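Local coordinates for protein GDP-L-fucose synthase (Campylobacter jejuni subsp. jejuni serotype O:2, PDB 7M13) that binds NADP(H) as a member of the epimerase/dehydratase family and probably acts as a GDP-sugar 3,5-epimerase and 4-reductase, making GDP-D-glycero-L-gluco-heptose for the bacterial capsule, at residues Tyr115-Glu126 and Ser272-Gly280. Residues are numbered along the deposited sequence; the frame is centred on the assembly and turned at random.
With EDO (1,2-ethanediol), chain H.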
ATOM      1  N   TYR B 115      -2.861 -12.207  -0.380  1.00 13.38           N
ATOM      2  CA  TYR B 115      -4.088 -12.713  -1.001  1.00 13.01           C
ATOM      3  C   TYR B 115      -5.240 -12.705  -0.014  1.00 12.95           C
ATOM      4  O   TYR B 115      -5.048 -12.896   1.189  1.00 14.00           O
ATOM      5  CB  TYR B 115      -3.864 -14.105  -1.594  1.00 12.69           C
ATOM      6  CG  TYR B 115      -3.007 -14.111  -2.822  1.00 11.44           C
ATOM      7  CD1 TYR B 115      -3.345 -13.449  -3.995  1.00 13.85           C
ATOM      8  CD2 TYR B 115      -1.819 -14.831  -2.820  1.00 12.09           C
ATOM      9  CE1 TYR B 115      -2.542 -13.506  -5.124  1.00 13.89           C
ATOM     10  CE2 TYR B 115      -1.014 -14.902  -3.942  1.00 11.61           C
ATOM     11  CZ  TYR B 115      -1.365 -14.220  -5.089  1.00 11.80           C
ATOM     12  OH  TYR B 115      -0.576 -14.282  -6.191  1.00 12.95           O
ATOM     13  N   PRO B 116      -6.483 -12.583  -0.519  1.00 11.55           N
ATOM     14  CA  PRO B 116      -7.665 -12.594   0.338  1.00 12.64           C
ATOM     15  C   PRO B 116      -7.721 -13.867   1.192  1.00 14.85           C
ATOM     16  O   PRO B 116      -7.430 -14.934   0.674  1.00 15.06           O
ATOM     17  CB  PRO B 116      -8.849 -12.550  -0.623  1.00 12.53           C
ATOM     18  CG  PRO B 116      -8.288 -11.890  -1.881  1.00 12.92           C
ATOM     19  CD  PRO B 116      -6.846 -12.385  -1.937  1.00 11.00           C
ATOM     20  N   GLU B 117      -8.125 -13.739   2.458  1.00 16.16           N
ATOM     21  CA  GLU B 117      -8.223 -14.884   3.396  1.00 19.76           C
ATOM     22  C   GLU B 117      -9.106 -15.975   2.761  1.00 18.45           C
ATOM     23  O   GLU B 117      -8.744 -17.145   2.839  1.00 22.54           O
ATOM     24  CB  GLU B 117      -8.822 -14.363   4.705  1.00 21.72           C
ATOM     25  CG  GLU B 117      -9.046 -15.444   5.743  1.00 27.76           C
ATOM     26  CD  GLU B 117      -9.366 -14.886   7.118  1.00 29.84           C
ATOM     27  OE1 GLU B 117      -9.959 -13.803   7.187  1.00 31.20           O
ATOM     28  OE2 GLU B 117      -9.029 -15.553   8.098  1.00 47.97           O
ATOM     29  N   ASN B 118     -10.184 -15.579   2.119  1.00 18.72           N
ATOM     30  CA  ASN B 118     -11.206 -16.561   1.665  1.00 21.56           C
ATOM     31  C   ASN B 118     -11.083 -16.796   0.158  1.00 20.31           C
ATOM     32  O   ASN B 118     -12.000 -17.429  -0.420  1.00 19.61           O
ATOM     33  CB  ASN B 118     -12.603 -16.107   2.070  1.00 24.37           C
ATOM     34  CG  ASN B 118     -12.827 -16.177   3.568  1.00 30.59           C
ATOM     35  OD1 ASN B 118     -12.389 -17.115   4.229  1.00 34.35           O
ATOM     36  ND2 ASN B 118     -13.466 -15.160   4.117  1.00 40.01           N
ATOM     37  N   ALA B 119      -9.962 -16.434  -0.463  1.00 15.95           N
ATOM     38  CA  ALA B 119      -9.786 -16.731  -1.904  1.00 16.59           C
ATOM     39  C   ALA B 119      -9.654 -18.246  -2.114  1.00 17.99           C
ATOM     40  O   ALA B 119      -9.158 -18.963  -1.248  1.00 18.88           O
ATOM     41  CB  ALA B 119      -8.595 -15.991  -2.474  1.00 16.66           C
ATOM     42  N   LYS B 120     -10.093 -18.704  -3.271  1.00 19.20           N
ATOM     43  CA  LYS B 120     -10.079 -20.139  -3.617  1.00 19.29           C
ATOM     44  C   LYS B 120      -8.638 -20.641  -3.741  1.00 16.61           C
ATOM     45  O   LYS B 120      -7.798 -19.981  -4.360  1.00 15.70           O
ATOM     46  CB  LYS B 120     -10.818 -20.334  -4.935  1.00 23.13           C
ATOM     47  CG  LYS B 120     -10.744 -21.749  -5.481  1.00 31.43           C
ATOM     48  CD  LYS B 120     -11.449 -21.959  -6.782  1.00 32.90           C
ATOM     49  CE  LYS B 120     -11.225 -23.360  -7.301  1.00 34.94           C
ATOM     50  NZ  LYS B 120      -9.884 -23.488  -7.910  1.00 26.44           N
ATOM     51  N   ASN B 121      -8.384 -21.826  -3.215  1.00 15.86           N
ATOM     52  CA  ASN B 121      -7.147 -22.569  -3.534  1.00 14.62           C
ATOM     53  C   ASN B 121      -7.382 -23.405  -4.778  1.00 15.52           C
ATOM     54  O   ASN B 121      -8.475 -23.965  -4.966  1.00 18.57           O
ATOM     55  CB  ASN B 121      -6.742 -23.480  -2.387  1.00 16.16           C
ATOM     56  CG  ASN B 121      -6.298 -22.726  -1.163  1.00 20.27           C
ATOM     57  OD1 ASN B 121      -5.407 -21.891  -1.247  1.00 19.12           O
ATOM     58  ND2 ASN B 121      -6.891 -23.051  -0.023  1.00 26.58           N
ATOM     59  N   PRO B 122      -6.360 -23.578  -5.632  1.00 14.01           N
ATOM     60  CA  PRO B 122      -5.060 -22.933  -5.467  1.00 13.54           C
ATOM     61  C   PRO B 122      -5.139 -21.461  -5.876  1.00 12.98           C
ATOM     62  O   PRO B 122      -5.873 -21.091  -6.777  1.00 13.29           O
ATOM     63  CB  PRO B 122      -4.151 -23.757  -6.370  1.00 13.64           C
ATOM     64  CG  PRO B 122      -5.085 -24.183  -7.500  1.00 15.29           C
ATOM     65  CD  PRO B 122      -6.398 -24.462  -6.810  1.00 14.67           C
ATOM     66  N   LEU B 123      -4.327 -20.628  -5.216  1.00 12.02           N
ATOM     67  CA  LEU B 123      -4.392 -19.160  -5.392  1.00 12.87           C
ATOM     68  C   LEU B 123      -3.739 -18.739  -6.695  1.00 11.78           C
ATOM     69  O   LEU B 123      -2.535 -19.027  -6.907  1.00 11.75           O
ATOM     70  CB  LEU B 123      -3.665 -18.498  -4.222  1.00 13.21           C
ATOM     71  CG  LEU B 123      -4.260 -18.771  -2.857  1.00 13.64           C
ATOM     72  CD1 LEU B 123      -3.246 -18.456  -1.768  1.00 14.67           C
ATOM     73  CD2 LEU B 123      -5.542 -17.962  -2.688  1.00 14.90           C
ATOM     74  N   LYS B 124      -4.490 -18.081  -7.570  1.00 11.33           N
ATOM     75  CA  LYS B 124      -3.986 -17.480  -8.809  1.00 11.76           C
ATOM     76  C   LYS B 124      -3.482 -16.078  -8.498  1.00 11.09           C
ATOM     77  O   LYS B 124      -4.038 -15.403  -7.632  1.00 11.81           O
ATOM     78  CB  LYS B 124      -5.117 -17.452  -9.822  1.00 13.21           C
ATOM     79  CG  LYS B 124      -5.619 -18.817 -10.269  1.00 14.68           C
ATOM     80  CD  LYS B 124      -6.616 -18.709 -11.422  1.00 15.89           C
ATOM     81  CE  LYS B 124      -6.050 -18.188 -12.719  1.00 17.79           C
ATOM     82  NZ  LYS B 124      -7.083 -18.104 -13.782  1.00 18.41           N
ATOM     83  N   GLU B 125      -2.576 -15.610  -9.328  1.00 11.72           N
ATOM     84  CA  GLU B 125      -2.016 -14.238  -9.177  1.00 11.95           C
ATOM     85  C   GLU B 125      -3.171 -13.233  -9.220  1.00 12.85           C
ATOM     86  O   GLU B 125      -3.099 -12.192  -8.535  1.00 12.15           O
ATOM     87  CB  GLU B 125      -0.950 -14.052 -10.235  1.00 12.01           C
ATOM     88  CG  GLU B 125       0.318 -14.832  -9.950  1.00 11.57           C
ATOM     89  CD  GLU B 125       0.419 -16.240 -10.536  1.00 12.44           C
ATOM     90  OE1 GLU B 125      -0.631 -16.759 -11.060  1.00 13.99           O
ATOM     91  OE2 GLU B 125       1.535 -16.835 -10.515  1.00 12.29           O
ATOM     92  N   GLU B 126      -4.174 -13.484 -10.047  1.00 12.27           N
ATOM     93  CA  GLU B 126      -5.290 -12.568 -10.303  1.00 13.83           C
ATOM     94  C   GLU B 126      -6.200 -12.459  -9.097  1.00 11.52           C
ATOM     95  O   GLU B 126      -7.114 -11.621  -9.171  1.00 14.47           O
ATOM     96  CB  GLU B 126      -6.112 -13.037 -11.506  1.00 16.88           C
ATOM     97  CG  GLU B 126      -5.375 -12.957 -12.824  1.00 23.99           C
ATOM     98  CD  GLU B 126      -4.574 -14.196 -13.217  1.00 29.75           C
ATOM     99  OE1 GLU B 126      -4.173 -14.240 -14.411  1.00 42.16           O
ATOM    100  OE2 GLU B 126      -4.335 -15.111 -12.358  1.00 19.02           O
ATOM    101  N   SER B 272      -1.470  -5.894 -18.178  1.00 24.14           N
ATOM    102  CA  SER B 272      -0.414  -5.135 -17.458  1.00 21.37           C
ATOM    103  C   SER B 272      -0.902  -4.870 -16.027  1.00 19.08           C
ATOM    104  O   SER B 272      -0.974  -3.730 -15.598  1.00 18.83           O
ATOM    105  CB  SER B 272      -0.048  -3.892 -18.186  1.00 23.53           C
ATOM    106  OG  SER B 272       0.695  -4.255 -19.355  1.00 23.40           O
ATOM    107  N   LYS B 273      -1.267  -5.940 -15.340  1.00 16.56           N
ATOM    108  CA  LYS B 273      -1.703  -5.948 -13.928  1.00 15.47           C
ATOM    109  C   LYS B 273      -1.478  -7.369 -13.453  1.00 14.07           C
ATOM    110  O   LYS B 273      -1.508  -8.293 -14.291  1.00 14.90           O
ATOM    111  CB  LYS B 273      -3.179  -5.584 -13.750  1.00 19.55           C
ATOM    112  CG  LYS B 273      -3.603  -5.317 -12.324  1.00 25.24           C
ATOM    113  CD  LYS B 273      -5.044  -4.794 -12.245  1.00 33.70           C
ATOM    114  CE  LYS B 273      -6.073  -5.859 -12.558  1.00 32.68           C
ATOM    115  NZ  LYS B 273      -7.426  -5.441 -12.110  1.00 38.07           N
ATOM    116  N   ASN B 274      -1.294  -7.572 -12.152  1.00 12.48           N
ATOM    117  CA  ASN B 274      -1.084  -8.905 -11.566  1.00 12.74           C
ATOM    118  C   ASN B 274       0.096  -9.571 -12.276  1.00 14.28           C
ATOM    119  O   ASN B 274       0.034 -10.774 -12.634  1.00 14.59           O
ATOM    120  CB  ASN B 274      -2.370  -9.726 -11.625  1.00 13.16           C
ATOM    121  CG  ASN B 274      -3.458  -9.109 -10.768  1.00 14.71           C
ATOM    122  OD1 ASN B 274      -3.204  -8.651  -9.658  1.00 14.86           O
ATOM    123  ND2 ASN B 274      -4.686  -9.113 -11.269  1.00 15.42           N
ATOM    124  N   THR B 275       1.178  -8.826 -12.429  1.00 10.89           N
ATOM    125  CA  THR B 275       2.421  -9.331 -13.050  1.00 11.55           C
ATOM    126  C   THR B 275       3.381  -9.953 -12.060  1.00 11.39           C
ATOM    127  O   THR B 275       4.488 -10.333 -12.483  1.00 13.86           O
ATOM    128  CB  THR B 275       3.098  -8.249 -13.877  1.00 12.05           C
ATOM    129  OG1 THR B 275       3.423  -7.130 -13.055  1.00 13.09           O
ATOM    130  CG2 THR B 275       2.258  -7.840 -15.057  1.00 12.68           C
ATOM    131  N   HIS B 276       3.002 -10.037 -10.787  1.00 11.43           N
ATOM    132  CA  HIS B 276       3.718 -10.880  -9.816  1.00 11.15           C
ATOM    133  C   HIS B 276       3.581 -12.343 -10.222  1.00 11.53           C
ATOM    134  O   HIS B 276       2.695 -12.682 -11.051  1.00 12.12           O
ATOM    135  CB  HIS B 276       3.209 -10.641  -8.398  1.00 11.45           C
ATOM    136  CG  HIS B 276       1.760 -10.832  -8.201  1.00 11.39           C
ATOM    137  ND1 HIS B 276       0.837  -9.924  -8.621  1.00 12.96           N
ATOM    138  CD2 HIS B 276       1.082 -11.869  -7.642  1.00 12.17           C
ATOM    139  CE1 HIS B 276      -0.375 -10.378  -8.318  1.00 13.74           C
ATOM    140  NE2 HIS B 276      -0.246 -11.569  -7.721  1.00 12.36           N
ATOM    141  N   ILE B 277       4.449 -13.193  -9.684  1.00 11.18           N
ATOM    142  CA  ILE B 277       4.456 -14.640 -10.054  1.00 10.67           C
ATOM    143  C   ILE B 277       4.466 -15.453  -8.780  1.00 11.60           C
ATOM    144  O   ILE B 277       5.399 -15.331  -7.984  1.00 11.32           O
ATOM    145  CB  ILE B 277       5.704 -14.986 -10.882  1.00 11.63           C
ATOM    146  CG1 ILE B 277       6.036 -13.961 -11.966  1.00 13.92           C
ATOM    147  CG2 ILE B 277       5.574 -16.387 -11.431  1.00 14.67           C
ATOM    148  CD1 ILE B 277       7.392 -14.172 -12.576  1.00 13.47           C
ATOM    149  N   ASN B 278       3.541 -16.382  -8.665  1.00  9.65           N
ATOM    150  CA  ASN B 278       3.569 -17.321  -7.529  1.00 10.64           C
ATOM    151  C   ASN B 278       4.696 -18.349  -7.743  1.00 10.75           C
ATOM    152  O   ASN B 278       4.910 -18.792  -8.865  1.00 13.12           O
ATOM    153  CB  ASN B 278       2.271 -18.093  -7.411  1.00 10.15           C
ATOM    154  CG  ASN B 278       1.103 -17.219  -7.065  1.00 10.91           C
ATOM    155  OD1 ASN B 278       1.256 -16.144  -6.470  1.00 12.52           O
ATOM    156  ND2 ASN B 278      -0.091 -17.718  -7.413  1.00 14.53           N
ATOM    157  N   ILE B 279       5.376 -18.705  -6.669  1.00 11.94           N
ATOM    158  CA  ILE B 279       6.392 -19.782  -6.718  1.00 12.62           C
ATOM    159  C   ILE B 279       6.022 -20.787  -5.628  1.00 12.96           C
ATOM    160  O   ILE B 279       5.306 -20.450  -4.679  1.00 14.15           O
ATOM    161  CB  ILE B 279       7.829 -19.237  -6.602  1.00 13.29           C
ATOM    162  CG1 ILE B 279       8.113 -18.524  -5.285  1.00 15.31           C
ATOM    163  CG2 ILE B 279       8.149 -18.357  -7.799  1.00 14.64           C
ATOM    164  CD1 ILE B 279       9.562 -18.155  -5.069  1.00 15.02           C
ATOM    165  N   GLY B 280       6.480 -22.012  -5.801  1.00 14.13           N
ATOM    166  CA  GLY B 280       6.046 -23.090  -4.909  1.00 14.28           C
ATOM    167  C   GLY B 280       6.218 -24.420  -5.605  1.00 15.42           C
ATOM    168  O   GLY B 280       6.744 -24.475  -6.695  1.00 16.86           O
TER
HETATM  169  C1  EDO H 404     -11.171 -14.710  -5.850  1.00 29.31           C
HETATM  170  O1  EDO H 404     -12.522 -14.298  -5.793  1.00 36.11           O
HETATM  171  C2  EDO H 404     -11.052 -16.188  -5.956  1.00 26.62           C
HETATM  172  O2  EDO H 404     -11.559 -16.854  -4.845  1.00 22.15           O
HETATM  173  O   HOH W   1       2.996 -19.211 -10.868  1.00 11.85           O
HETATM  174  O   HOH W   2      -1.205 -13.404 -13.834  1.00 27.11           O
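The phenol oxygen of Y115 is held by two side chains of 272-280: OH of Y115 donates to OD1 of N278 at 2.6 Å, on a lone pair in the carbonyl plane, and accepts a weak bond from NE2 of H276. Ring and amide planes stand 82° apart. NE2 of H276 also reaches the backbone O of E125, 3.0 Å away but again poorly aligned, so that one N-H is shared between two acceptors near the imidazole plane. A first torsion of 56° sets the imidazole between its backbone N and carbonyl carbon.

E125 bends at chi2 and lays its carboxylate almost flat on the N278 amide, planes 10° apart. OE2 of E125 accepts the backbone N-H of N278 (N to OE2 2.8 Å) in a nearly straight bond, on its anti side, with the donor tilted out of the carboxylate plane; a water lies within bonding distance of both OE2 of E125 and O of N278. ND2 of N278 bonds to D320 O, while I277 pairs with T164 and V166 of strand 162-171. The loop following strand 105-111 is thereby fastened to the Rossmann sheet. Since Y115 spends its proton on N278, its hydroxyl is left as acceptor toward H276, consistent with the imidazole carrying its N-H on NE2, and the two bonds probably set the hydroxyl's rotation.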